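Aminopeptidase N (Francisella tularensis subsp. tularensis, PDB 5DLL) probably removes N-terminal amino acids, preferably alanine, from intracellular peptides, acting as a zinc-dependent aminopeptidase of the M1 family. Local coordinates at residues A[27-32]-A[191-196]; A[33-38]-A[42-47]; A[60-65]-A[102-107]; A[141-146]-A[151-156]. All blocks are in the same frame, centred on the assembly; numbering follows the deposited sequence.

Contact 1: A[27-32]-A[191-196]; sequences LIDETH and PFKKPC
The side chain of K193 points its ammonium at the bend around I28 and D29, bringing together two strands of the mixed β-sheet in the N-terminal domain of this M1 aminopeptidase. Strand 150-160 lies between them: it runs parallel to strand 26-36 on one flank and antiparallel to strand 193-195 on the other. The two backbones therefore stay well separated, 7.8 Å from D29 CA to K193 CA, and the meeting is left to one long side chain. Just before K193, F192 makes a cation-pi contact with R319, which lies in the peptidase M1 domain, as the zinc ligands do. K193 sets out with CG beside its backbone N (chi1 -68°), then bends at chi3 and again at chi4, which carries NZ back toward the corner where the chain turns at D29. There NZ comes 4.0 Å from I28 O, without a hydrogen bond. The carboxylate of D29 lies near as an opposite charge, with OD1 4.4 Å from NZ, too distant for a salt bridge; at most it would add a weak electrostatic pull. The hydrogen bond that does hold the ammonium runs from K193 NZ to M150 O, at the start of the intervening strand.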
loop_
_atom_site.group_PDB
_atom_site.type_symbol
_atom_site.label_atom_id
_atom_site.label_comp_id
_atom_site.label_asym_id
_atom_site.label_seq_id
_atom_site.Cartn_x
_atom_site.Cartn_y
_atom_site.Cartn_z
ATOM N N LEU A 27 29.031 -17.795 7.581
ATOM C CA LEU A 27 27.790 -18.013 6.832
ATOM C C LEU A 27 27.143 -19.352 7.169
ATOM O O LEU A 27 27.809 -20.275 7.629
ATOM C CB LEU A 27 28.057 -17.945 5.327
ATOM C CG LEU A 27 28.276 -16.547 4.742
ATOM C CD1 LEU A 27 28.887 -16.648 3.350
ATOM C CD2 LEU A 27 26.976 -15.750 4.713
ATOM N N ILE A 28 25.840 -19.443 6.914
ATOM C CA ILE A 28 25.054 -20.633 7.229
ATOM C C ILE A 28 24.511 -21.235 5.941
ATOM O O ILE A 28 23.793 -20.575 5.188
ATOM C CB ILE A 28 23.891 -20.307 8.194
ATOM C CG1 ILE A 28 24.439 -19.592 9.439
ATOM C CG2 ILE A 28 23.126 -21.580 8.565
ATOM C CD1 ILE A 28 23.401 -19.233 10.482
ATOM N N ASP A 29 24.876 -22.490 5.699
ATOM C CA ASP A 29 24.432 -23.229 4.528
ATOM C C ASP A 29 23.082 -23.887 4.789
ATOM O O ASP A 29 22.180 -23.811 3.948
ATOM C CB ASP A 29 25.470 -24.294 4.148
ATOM C CG ASP A 29 26.736 -23.699 3.534
ATOM O OD1 ASP A 29 26.742 -22.493 3.188
ATOM O OD2 ASP A 29 27.728 -24.451 3.382
ATOM N N GLU A 30 22.957 -24.538 5.946
ATOM C CA GLU A 30 21.739 -25.255 6.322
ATOM C C GLU A 30 21.351 -25.005 7.772
ATOM O O GLU A 30 22.198 -24.752 8.622
ATOM C CB GLU A 30 21.901 -26.761 6.110
ATOM C CG GLU A 30 22.350 -27.144 4.712
ATOM C CD GLU A 30 21.776 -28.465 4.252
ATOM O OE1 GLU A 30 21.754 -29.417 5.054
ATOM O OE2 GLU A 30 21.340 -28.546 3.083
ATOM N N THR A 31 20.055 -25.109 8.041
ATOM C CA THR A 31 19.503 -24.897 9.371
ATOM C C THR A 31 18.466 -25.985 9.645
ATOM O O THR A 31 17.459 -26.079 8.942
ATOM C CB THR A 31 18.841 -23.510 9.455
ATOM O OG1 THR A 31 19.811 -22.499 9.141
ATOM C CG2 THR A 31 18.263 -23.263 10.844
ATOM N N HIS A 32 18.729 -26.822 10.644
ATOM C CA HIS A 32 17.809 -27.894 11.020
ATOM C C HIS A 32 17.242 -27.612 12.399
ATOM O O HIS A 32 17.980 -27.605 13.380
ATOM C CB HIS A 32 18.519 -29.246 11.020
ATOM C CG HIS A 32 18.989 -29.675 9.668
ATOM N ND1 HIS A 32 19.974 -29.004 8.977
ATOM C CD2 HIS A 32 18.609 -30.706 8.877
ATOM C CE1 HIS A 32 20.179 -29.600 7.818
ATOM N NE2 HIS A 32 19.363 -30.636 7.731
ATOM N N PRO A 191 13.927 -26.382 0.285
ATOM C CA PRO A 191 15.245 -26.578 -0.325
ATOM C C PRO A 191 15.960 -25.315 -0.783
ATOM O O PRO A 191 17.161 -25.374 -1.050
ATOM C CB PRO A 191 14.945 -27.471 -1.536
ATOM C CG PRO A 191 13.529 -27.187 -1.881
ATOM C CD PRO A 191 12.835 -26.848 -0.594
ATOM N N PHE A 192 15.247 -24.194 -0.876
ATOM C CA PHE A 192 15.838 -22.948 -1.372
ATOM C C PHE A 192 16.333 -22.098 -0.216
ATOM O O PHE A 192 15.600 -21.866 0.748
ATOM C CB PHE A 192 14.834 -22.153 -2.221
ATOM C CG PHE A 192 14.155 -22.978 -3.283
ATOM C CD1 PHE A 192 14.812 -23.289 -4.468
ATOM C CD2 PHE A 192 12.865 -23.467 -3.086
ATOM C CE1 PHE A 192 14.193 -24.061 -5.437
ATOM C CE2 PHE A 192 12.246 -24.240 -4.051
ATOM C CZ PHE A 192 12.908 -24.535 -5.229
ATOM N N LYS A 193 17.578 -21.641 -0.333
ATOM C CA LYS A 193 18.184 -20.733 0.639
ATOM C C LYS A 193 17.302 -19.496 0.873
ATOM O O LYS A 193 16.844 -18.865 -0.081
ATOM C CB LYS A 193 19.568 -20.287 0.156
ATOM C CG LYS A 193 20.615 -21.391 0.127
ATOM C CD LYS A 193 21.828 -20.997 -0.710
ATOM C CE LYS A 193 22.713 -19.967 -0.019
ATOM N NZ LYS A 193 23.409 -20.503 1.189
ATOM N N LYS A 194 17.054 -19.169 2.142
ATOM C CA LYS A 194 16.303 -17.969 2.504
ATOM C C LYS A 194 16.833 -17.351 3.788
ATOM O O LYS A 194 17.386 -18.058 4.634
ATOM C CB LYS A 194 14.813 -18.284 2.668
ATOM C CG LYS A 194 14.445 -19.149 3.869
ATOM C CD LYS A 194 12.932 -19.215 4.030
ATOM C CE LYS A 194 12.504 -20.025 5.247
ATOM N NZ LYS A 194 12.404 -21.483 4.957
ATOM N N PRO A 195 16.659 -16.026 3.944
ATOM C CA PRO A 195 16.980 -15.389 5.219
ATOM C C PRO A 195 15.932 -15.736 6.279
ATOM O O PRO A 195 14.801 -16.077 5.942
ATOM C CB PRO A 195 16.967 -13.897 4.882
ATOM C CG PRO A 195 16.044 -13.775 3.721
ATOM C CD PRO A 195 16.128 -15.064 2.956
ATOM N N CYS A 196 16.303 -15.651 7.550
ATOM C CA CYS A 196 15.426 -16.113 8.623
ATOM C C CYS A 196 14.152 -15.279 8.813
ATOM O O CYS A 196 13.185 -15.782 9.378
ATOM C CB CYS A 196 16.195 -16.216 9.948
ATOM S SG CYS A 196 17.075 -14.725 10.467
#

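Contact 2: A[33-38]-A[42-47]; sequences LIFELD and TRVTAN. With NA (sodium ion), chain R.
With E36 extended beyond CG and R43 bent at chi3 (71°), the two side chains run alongside each other in the same direction. E36 OE1 ends over one face of the R43 guanidinium, 3.8 Å from NH1. This long salt bridge is of charge alone, the oxygen lying well out of the guanidinium plane. A water lies within hydrogen-bonding distance of E36 OE1, R43 O and T45 OG1, though its two protons cannot serve every acceptor nearby. The strands form an antiparallel β-hairpin, their axes 4.8 Å apart, with E36-R43 and I34-T45 as hydrogen-bonded pairs. E36 N reaches R43 O at 3.1 Å, nearly straight (173°), and R43 N bonds back to E36 O; in the other pair, I34 N to T45 O is sound but T45 N to I34 O weak. The other face is apolar: V44 CG1 sits over one face of the F35 ring, V44 CG2 is 3.9 Å from F35 CE2, and L33 CD2 touches A46 CB. Toward the turn, T42 OG1 donates to a lone pair of D38 O at 2.6 Å, in the carbonyl plane. V44 O instead binds the sodium ion at 2.3 Å, a site completed by T106 and T141.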
loop_
_atom_site.group_PDB
_atom_site.type_symbol
_atom_site.label_atom_id
_atom_site.label_comp_id
_atom_site.label_asym_id
_atom_site.label_seq_id
_atom_site.Cartn_x
_atom_site.Cartn_y
_atom_site.Cartn_z
ATOM N N LEU A 33 15.933 -27.380 12.462
ATOM C CA LEU A 33 15.258 -27.050 13.710
ATOM C C LEU A 33 14.303 -28.160 14.132
ATOM O O LEU A 33 13.744 -28.863 13.291
ATOM C CB LEU A 33 14.476 -25.738 13.568
ATOM C CG LEU A 33 15.193 -24.563 12.894
ATOM C CD1 LEU A 33 14.291 -23.338 12.888
ATOM C CD2 LEU A 33 16.521 -24.256 13.571
ATOM N N ILE A 34 14.148 -28.314 15.446
ATOM C CA ILE A 34 13.119 -29.169 16.037
ATOM C C ILE A 34 12.371 -28.338 17.073
ATOM O O ILE A 34 12.988 -27.759 17.972
ATOM C CB ILE A 34 13.710 -30.424 16.721
ATOM C CG1 ILE A 34 14.523 -31.261 15.719
ATOM C CG2 ILE A 34 12.598 -31.269 17.339
ATOM C CD1 ILE A 34 15.460 -32.267 16.356
ATOM N N PHE A 35 11.050 -28.271 16.929
ATOM C CA PHE A 35 10.192 -27.552 17.868
ATOM C C PHE A 35 9.349 -28.540 18.671
ATOM O O PHE A 35 8.545 -29.289 18.101
ATOM C CB PHE A 35 9.264 -26.585 17.131
ATOM C CG PHE A 35 9.962 -25.379 16.560
ATOM C CD1 PHE A 35 10.646 -25.460 15.350
ATOM C CD2 PHE A 35 9.914 -24.156 17.217
ATOM C CE1 PHE A 35 11.279 -24.350 14.816
ATOM C CE2 PHE A 35 10.549 -23.041 16.688
ATOM C CZ PHE A 35 11.231 -23.140 15.486
ATOM N N GLU A 36 9.548 -28.540 19.989
ATOM C CA GLU A 36 8.707 -29.295 20.906
ATOM C C GLU A 36 7.753 -28.318 21.576
ATOM O O GLU A 36 8.069 -27.736 22.611
ATOM C CB GLU A 36 9.559 -30.023 21.935
ATOM C CG GLU A 36 10.612 -30.906 21.295
ATOM C CD GLU A 36 11.301 -31.808 22.288
ATOM O OE1 GLU A 36 12.548 -31.811 22.308
ATOM O OE2 GLU A 36 10.597 -32.512 23.044
ATOM N N LEU A 37 6.586 -28.144 20.962
ATOM C CA LEU A 37 5.655 -27.094 21.348
ATOM C C LEU A 37 5.029 -27.308 22.722
ATOM O O LEU A 37 4.561 -28.405 23.054
ATOM C CB LEU A 37 4.546 -26.942 20.298
ATOM C CG LEU A 37 4.973 -26.479 18.903
ATOM C CD1 LEU A 37 3.743 -26.242 18.040
ATOM C CD2 LEU A 37 5.830 -25.220 18.965
ATOM N N ASP A 38 5.037 -26.236 23.506
ATOM C CA ASP A 38 4.357 -26.180 24.789
ATOM C C ASP A 38 4.034 -24.721 25.101
ATOM O O ASP A 38 4.755 -23.809 24.682
ATOM C CB ASP A 38 5.231 -26.776 25.894
ATOM C CG ASP A 38 4.509 -26.849 27.230
ATOM O OD1 ASP A 38 3.461 -27.528 27.309
ATOM O OD2 ASP A 38 4.988 -26.220 28.197
ATOM N N THR A 42 8.548 -24.223 25.420
ATOM C CA THR A 42 8.827 -24.729 24.078
ATOM C C THR A 42 10.339 -24.907 23.903
ATOM O O THR A 42 11.107 -23.982 24.169
ATOM C CB THR A 42 8.297 -23.765 22.994
ATOM O OG1 THR A 42 6.869 -23.648 23.102
ATOM C CG2 THR A 42 8.663 -24.257 21.599
ATOM N N ARG A 43 10.755 -26.095 23.462
ATOM C CA ARG A 43 12.177 -26.415 23.310
ATOM C C ARG A 43 12.594 -26.364 21.846
ATOM O O ARG A 43 12.005 -27.049 21.014
ATOM C CB ARG A 43 12.490 -27.801 23.874
ATOM C CG ARG A 43 12.491 -27.882 25.392
ATOM C CD ARG A 43 12.771 -29.304 25.862
ATOM N NE ARG A 43 14.161 -29.707 25.637
ATOM C CZ ARG A 43 14.611 -30.962 25.687
ATOM N NH1 ARG A 43 13.791 -31.979 25.944
ATOM N NH2 ARG A 43 15.898 -31.206 25.469
ATOM N N VAL A 44 13.622 -25.569 21.552
ATOM C CA VAL A 44 14.119 -25.388 20.190
ATOM C C VAL A 44 15.576 -25.855 20.048
ATOM O O VAL A 44 16.540 -25.109 20.341
ATOM C CB VAL A 44 13.981 -23.919 19.736
ATOM C CG1 VAL A 44 14.322 -23.782 18.258
ATOM C CG2 VAL A 44 12.573 -23.406 20.017
ATOM N N THR A 45 15.719 -27.102 19.599
ATOM C CA THR A 45 17.005 -27.646 19.177
ATOM C C THR A 45 17.288 -27.137 17.771
ATOM O O THR A 45 16.380 -27.079 16.947
ATOM C CB THR A 45 16.994 -29.189 19.145
ATOM O OG1 THR A 45 16.409 -29.699 20.351
ATOM C CG2 THR A 45 18.417 -29.738 18.991
ATOM N N ALA A 46 18.536 -26.769 17.499
ATOM C CA ALA A 46 18.909 -26.222 16.192
ATOM C C ALA A 46 20.326 -26.612 15.797
ATOM O O ALA A 46 21.278 -26.329 16.526
ATOM C CB ALA A 46 18.767 -24.708 16.181
ATOM N N ASN A 47 20.451 -27.251 14.634
ATOM C CA ASN A 47 21.746 -27.612 14.076
ATOM C C ASN A 47 22.102 -26.665 12.947
ATOM O O ASN A 47 21.504 -26.718 11.876
ATOM C CB ASN A 47 21.726 -29.043 13.550
ATOM C CG ASN A 47 21.911 -30.067 14.643
ATOM O OD1 ASN A 47 22.860 -30.843 14.615
ATOM N ND2 ASN A 47 21.003 -30.079 15.609
HETATM NA NA NA R . 18.432 -24.012 19.749
HETATM O O HOH W 1 13.693 -29.548 20.673
#

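Contact 3: A[60-65]-A[102-107]; sequences NTLVLD and FVLQTV. With NA (sodium ion), chain R.
Two β-sheets of the N-terminal domain face each other here as layers of a sandwich, and L62 and L64 on one layer meet F102 and L104 on the other in its buried apolar filling. Strand 62-65 is an outermost strand of a small antiparallel sheet, while strand 101-110 belongs to the large mixed sheet. The short segments cross at -37° with their axes 12.4 Å apart, so no backbone hydrogen bond joins them and side chains alone span the gap. L104 is central. Its CG lies anti to the backbone N (chi1 180°), and its CD2 methyl meets both leucines tip to tip, L64 CD1 at 3.6 Å and L62 CD2 at 4.0 Å. The same CD2 of L62 also approaches F102, coming to the ring edge near its plane, 4.1 Å from CZ. One methyl thus touches a leucine and an aromatic rim together. Around this group, I95 of the small sheet and I74 of the large one also pack on L104, and I50 and L76 on F102. Farther along the same strand, T106 binds the sodium ion twice. Its chi1 of 73° places OG1 between the backbone N and the carbonyl carbon, where hydroxyl and carbonyl can grip one ion together: T106 O lies 2.2 Å from the sodium and T106 OG1 2.5 Å.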
loop_
_atom_site.group_PDB
_atom_site.type_symbol
_atom_site.label_atom_id
_atom_site.label_comp_id
_atom_site.label_asym_id
_atom_site.label_seq_id
_atom_site.Cartn_x
_atom_site.Cartn_y
_atom_site.Cartn_z
ATOM N N ASN A 60 38.153 -14.803 13.831
ATOM C CA ASN A 60 37.443 -16.085 13.887
ATOM C C ASN A 60 36.468 -16.178 15.059
ATOM O O ASN A 60 36.301 -17.240 15.663
ATOM C CB ASN A 60 38.453 -17.230 13.956
ATOM C CG ASN A 60 39.525 -17.122 12.891
ATOM O OD1 ASN A 60 39.312 -16.523 11.830
ATOM N ND2 ASN A 60 40.687 -17.695 13.171
ATOM N N THR A 61 35.822 -15.058 15.373
ATOM C CA THR A 61 34.823 -15.015 16.422
ATOM C C THR A 61 33.443 -15.101 15.790
ATOM O O THR A 61 33.133 -14.349 14.869
ATOM C CB THR A 61 34.921 -13.717 17.248
ATOM O OG1 THR A 61 36.187 -13.668 17.923
ATOM C CG2 THR A 61 33.797 -13.641 18.281
ATOM N N LEU A 62 32.627 -16.026 16.283
ATOM C CA LEU A 62 31.231 -16.122 15.884
ATOM C C LEU A 62 30.375 -15.301 16.849
ATOM O O LEU A 62 30.466 -15.478 18.063
ATOM C CB LEU A 62 30.778 -17.584 15.890
ATOM C CG LEU A 62 29.405 -17.902 15.285
ATOM C CD1 LEU A 62 29.418 -17.738 13.769
ATOM C CD2 LEU A 62 28.967 -19.310 15.668
ATOM N N VAL A 63 29.556 -14.404 16.306
ATOM C CA VAL A 63 28.654 -13.581 17.109
ATOM C C VAL A 63 27.207 -13.859 16.693
ATOM O O VAL A 63 26.694 -13.248 15.757
ATOM C CB VAL A 63 28.967 -12.069 16.958
ATOM C CG1 VAL A 63 28.050 -11.234 17.848
ATOM C CG2 VAL A 63 30.429 -11.783 17.276
ATOM N N LEU A 64 26.560 -14.787 17.392
ATOM C CA LEU A 64 25.155 -15.104 17.136
ATOM C C LEU A 64 24.222 -14.153 17.882
ATOM O O LEU A 64 24.489 -13.784 19.019
ATOM C CB LEU A 64 24.850 -16.544 17.555
ATOM C CG LEU A 64 25.566 -17.619 16.738
ATOM C CD1 LEU A 64 25.500 -18.956 17.454
ATOM C CD2 LEU A 64 24.969 -17.728 15.346
ATOM N N ASP A 65 23.131 -13.768 17.228
ATOM C CA ASP A 65 22.078 -12.960 17.839
ATOM C C ASP A 65 21.073 -13.873 18.550
ATOM O O ASP A 65 20.694 -14.920 18.021
ATOM C CB ASP A 65 21.349 -12.134 16.768
ATOM C CG ASP A 65 22.279 -11.196 16.003
ATOM O OD1 ASP A 65 22.830 -10.260 16.625
ATOM O OD2 ASP A 65 22.447 -11.389 14.776
ATOM N N PHE A 102 32.056 -26.065 10.414
ATOM C CA PHE A 102 31.581 -26.787 11.600
ATOM C C PHE A 102 30.056 -26.815 11.733
ATOM O O PHE A 102 29.341 -26.059 11.074
ATOM C CB PHE A 102 32.192 -26.182 12.872
ATOM C CG PHE A 102 31.789 -24.749 13.128
ATOM C CD1 PHE A 102 32.423 -23.703 12.468
ATOM C CD2 PHE A 102 30.786 -24.443 14.040
ATOM C CE1 PHE A 102 32.062 -22.387 12.701
ATOM C CE2 PHE A 102 30.425 -23.126 14.283
ATOM C CZ PHE A 102 31.062 -22.099 13.608
ATOM N N VAL A 103 29.579 -27.701 12.602
ATOM C CA VAL A 103 28.165 -27.772 12.957
ATOM C C VAL A 103 28.002 -27.350 14.421
ATOM O O VAL A 103 28.737 -27.815 15.298
ATOM C CB VAL A 103 27.550 -29.173 12.692
ATOM C CG1 VAL A 103 28.482 -30.300 13.116
ATOM C CG2 VAL A 103 26.195 -29.313 13.374
ATOM N N LEU A 104 27.044 -26.460 14.670
ATOM C CA LEU A 104 26.770 -25.964 16.007
ATOM C C LEU A 104 25.349 -26.317 16.432
ATOM O O LEU A 104 24.388 -25.817 15.855
ATOM C CB LEU A 104 26.952 -24.449 16.040
ATOM C CG LEU A 104 26.696 -23.771 17.387
ATOM C CD1 LEU A 104 27.654 -24.298 18.443
ATOM C CD2 LEU A 104 26.812 -22.260 17.253
ATOM N N GLN A 105 25.223 -27.169 17.447
ATOM C CA GLN A 105 23.924 -27.524 18.001
ATOM C C GLN A 105 23.638 -26.730 19.265
ATOM O O GLN A 105 24.460 -26.710 20.173
ATOM C CB GLN A 105 23.867 -29.016 18.329
ATOM C CG GLN A 105 22.521 -29.460 18.891
ATOM C CD GLN A 105 22.482 -30.925 19.254
ATOM O OE1 GLN A 105 23.196 -31.741 18.675
ATOM N NE2 GLN A 105 21.643 -31.270 20.222
ATOM N N THR A 106 22.465 -26.099 19.322
ATOM C CA THR A 106 21.985 -25.433 20.534
ATOM C C THR A 106 20.574 -25.904 20.864
ATOM O O THR A 106 19.692 -25.864 19.999
ATOM C CB THR A 106 21.920 -23.891 20.384
ATOM O OG1 THR A 106 20.819 -23.519 19.529
ATOM C CG2 THR A 106 23.230 -23.331 19.841
ATOM N N VAL A 107 20.360 -26.322 22.109
ATOM C CA VAL A 107 19.006 -26.491 22.641
ATOM C C VAL A 107 18.669 -25.262 23.473
ATOM O O VAL A 107 19.488 -24.805 24.269
ATOM C CB VAL A 107 18.857 -27.756 23.508
ATOM C CG1 VAL A 107 17.425 -27.888 24.012
ATOM C CG2 VAL A 107 19.264 -28.992 22.716
HETATM NA NA NA R . 18.432 -24.012 19.749
#

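Contact 4: A[141-146]-A[151-156]; sequences TYYLDR and AAFTVK. With NA (sodium ion), chain R.
Y143 lays its phenol end over the beginning of strand 150-160, where OH rests 3.4 Å from A151 CB and 3.7 Å from F153 CZ. The two aromatic side chains come from opposite directions and meet obliquely at their far ends, Y143 CZ lying 4.1 Å from F153 CZ, so this is no stack. The tyrosine has CG anti to the backbone N (chi1 -153°), which swings the ring away from its loop toward the strand; F153 keeps CG beside its own N and leans across to meet it. Although Y143 OH sits among carbons and is buried, it is satisfied by a hydrogen bond to T31 OG1 on neighbouring strand 26-36. The ring itself meets F137 edge-to-face. Segment 141-146 is an irregular loop laid against the mixed β-sheet of the N-terminal domain, and beyond Y143 it folds into an inverse gamma turn centred on D145, with R146 N bonded to L144 O at 2.7 Å. A salt bridge from R138 holds the D145 carboxylate. At the other end of the loop T141 turns its hydroxyl to the sodium ion, OG1 at 2.5 Å, alongside ligands from V44 and T106.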
loop_
_atom_site.group_PDB
_atom_site.type_symbol
_atom_site.label_atom_id
_atom_site.label_comp_id
_atom_site.label_asym_id
_atom_site.label_seq_id
_atom_site.Cartn_x
_atom_site.Cartn_y
_atom_site.Cartn_z
ATOM N N THR A 141 15.669 -18.884 18.444
ATOM C CA THR A 141 16.928 -19.549 18.775
ATOM C C THR A 141 18.065 -18.640 18.328
ATOM O O THR A 141 17.820 -17.605 17.702
ATOM C CB THR A 141 17.027 -20.970 18.155
ATOM O OG1 THR A 141 17.985 -21.772 18.875
ATOM C CG2 THR A 141 17.394 -20.912 16.676
ATOM N N TYR A 142 19.294 -19.018 18.670
ATOM C CA TYR A 142 20.475 -18.205 18.371
ATOM C C TYR A 142 20.845 -18.343 16.901
ATOM O O TYR A 142 21.068 -19.452 16.417
ATOM C CB TYR A 142 21.667 -18.615 19.245
ATOM C CG TYR A 142 21.596 -18.131 20.682
ATOM C CD1 TYR A 142 21.995 -16.844 21.022
ATOM C CD2 TYR A 142 21.148 -18.967 21.702
ATOM C CE1 TYR A 142 21.939 -16.398 22.335
ATOM C CE2 TYR A 142 21.091 -18.528 23.017
ATOM C CZ TYR A 142 21.488 -17.246 23.329
ATOM O OH TYR A 142 21.436 -16.804 24.633
ATOM N N TYR A 143 20.921 -17.212 16.208
ATOM C CA TYR A 143 21.120 -17.189 14.759
ATOM C C TYR A 143 21.913 -15.949 14.325
ATOM O O TYR A 143 22.137 -15.035 15.122
ATOM C CB TYR A 143 19.751 -17.192 14.071
ATOM C CG TYR A 143 19.760 -17.804 12.690
ATOM C CD1 TYR A 143 19.886 -19.182 12.525
ATOM C CD2 TYR A 143 19.639 -17.013 11.549
ATOM C CE1 TYR A 143 19.898 -19.753 11.266
ATOM C CE2 TYR A 143 19.653 -17.579 10.285
ATOM C CZ TYR A 143 19.780 -18.949 10.153
ATOM O OH TYR A 143 19.797 -19.530 8.908
ATOM N N LEU A 144 22.350 -15.930 13.066
ATOM C CA LEU A 144 22.824 -14.695 12.433
ATOM C C LEU A 144 21.613 -13.996 11.809
ATOM O O LEU A 144 21.345 -14.124 10.611
ATOM C CB LEU A 144 23.895 -14.981 11.380
ATOM C CG LEU A 144 25.272 -15.378 11.920
ATOM C CD1 LEU A 144 26.121 -15.966 10.803
ATOM C CD2 LEU A 144 25.982 -14.199 12.575
ATOM N N ASP A 145 20.885 -13.261 12.645
ATOM C CA ASP A 145 19.587 -12.714 12.282
ATOM C C ASP A 145 19.739 -11.460 11.411
ATOM O O ASP A 145 19.440 -10.332 11.827
ATOM C CB ASP A 145 18.778 -12.440 13.553
ATOM C CG ASP A 145 17.344 -12.055 13.272
ATOM O OD1 ASP A 145 16.959 -11.927 12.088
ATOM O OD2 ASP A 145 16.596 -11.871 14.250
ATOM N N ARG A 146 20.201 -11.689 10.186
ATOM C CA ARG A 146 20.416 -10.637 9.200
ATOM C C ARG A 146 20.103 -11.225 7.828
ATOM O O ARG A 146 20.345 -12.414 7.590
ATOM C CB ARG A 146 21.857 -10.113 9.251
ATOM C CG ARG A 146 22.919 -11.193 9.121
ATOM C CD ARG A 146 24.301 -10.666 9.453
ATOM N NE ARG A 146 24.835 -9.778 8.421
ATOM C CZ ARG A 146 26.002 -9.136 8.507
ATOM N NH1 ARG A 146 26.771 -9.264 9.584
ATOM N NH2 ARG A 146 26.402 -8.348 7.513
ATOM N N ALA A 151 19.881 -19.617 4.328
ATOM C CA ALA A 151 20.149 -21.032 4.552
ATOM C C ALA A 151 18.976 -21.920 4.149
ATOM O O ALA A 151 17.832 -21.474 4.104
ATOM C CB ALA A 151 20.480 -21.254 6.012
ATOM N N ALA A 152 19.284 -23.185 3.864
ATOM C CA ALA A 152 18.272 -24.198 3.572
ATOM C C ALA A 152 17.695 -24.760 4.875
ATOM O O ALA A 152 18.428 -25.295 5.706
ATOM C CB ALA A 152 18.874 -25.310 2.732
ATOM N N PHE A 153 16.378 -24.638 5.038
ATOM C CA PHE A 153 15.704 -24.981 6.296
ATOM C C PHE A 153 14.999 -26.337 6.263
ATOM O O PHE A 153 14.135 -26.565 5.419
ATOM C CB PHE A 153 14.658 -23.913 6.644
ATOM C CG PHE A 153 15.223 -22.699 7.327
ATOM C CD1 PHE A 153 15.887 -21.722 6.599
ATOM C CD2 PHE A 153 15.067 -22.519 8.694
ATOM C CE1 PHE A 153 16.394 -20.592 7.221
ATOM C CE2 PHE A 153 15.571 -21.389 9.321
ATOM C CZ PHE A 153 16.235 -20.425 8.585
ATOM N N THR A 154 15.368 -27.220 7.190
ATOM C CA THR A 154 14.561 -28.397 7.519
ATOM C C THR A 154 14.012 -28.170 8.913
ATOM O O THR A 154 14.750 -27.762 9.804
ATOM C CB THR A 154 15.390 -29.693 7.535
ATOM O OG1 THR A 154 16.167 -29.783 6.334
ATOM C CG2 THR A 154 14.477 -30.917 7.664
ATOM N N VAL A 155 12.724 -28.436 9.103
ATOM C CA VAL A 155 12.034 -28.065 10.338
ATOM C C VAL A 155 11.085 -29.173 10.793
ATOM O O VAL A 155 10.111 -29.458 10.108
ATOM C CB VAL A 155 11.213 -26.760 10.134
ATOM C CG1 VAL A 155 10.411 -26.406 11.385
ATOM C CG2 VAL A 155 12.117 -25.601 9.720
ATOM N N LYS A 156 11.365 -29.789 11.942
ATOM C CA LYS A 156 10.420 -30.725 12.568
ATOM C C LYS A 156 9.577 -29.993 13.611
ATOM O O LYS A 156 10.069 -29.082 14.272
ATOM C CB LYS A 156 11.148 -31.909 13.219
ATOM C CG LYS A 156 10.208 -33.020 13.685
ATOM C CD LYS A 156 10.916 -34.093 14.498
ATOM C CE LYS A 156 11.950 -34.861 13.686
ATOM N NZ LYS A 156 12.368 -36.111 14.379
HETATM NA NA NA R . 18.432 -24.012 19.749
#

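How the contacts relate
All four contacts fall within the M1 N-terminal domain, away from the zinc site. The mixed sheet unites them: strand 101-110 (contact 3) pairs with 42-52 (contact 2), which pairs with 26-36 (contacts 1 and 2), then 150-160 (contact 4) and 193-195 (contact 1). Along the chain, contacts 2, 3 and 4 follow in series inside the long loop that contact 1 closes. Contacts 1 and 4 have centres about 6 Å apart, joined by T31 N to A152 O at 2.9 Å; contacts 2 and 3 lie about 17 Å apart, yet A46 N reaches T106 O. The sodium ion ties contacts 2, 3 and 4 together, linking two strands and the 141-146 loop.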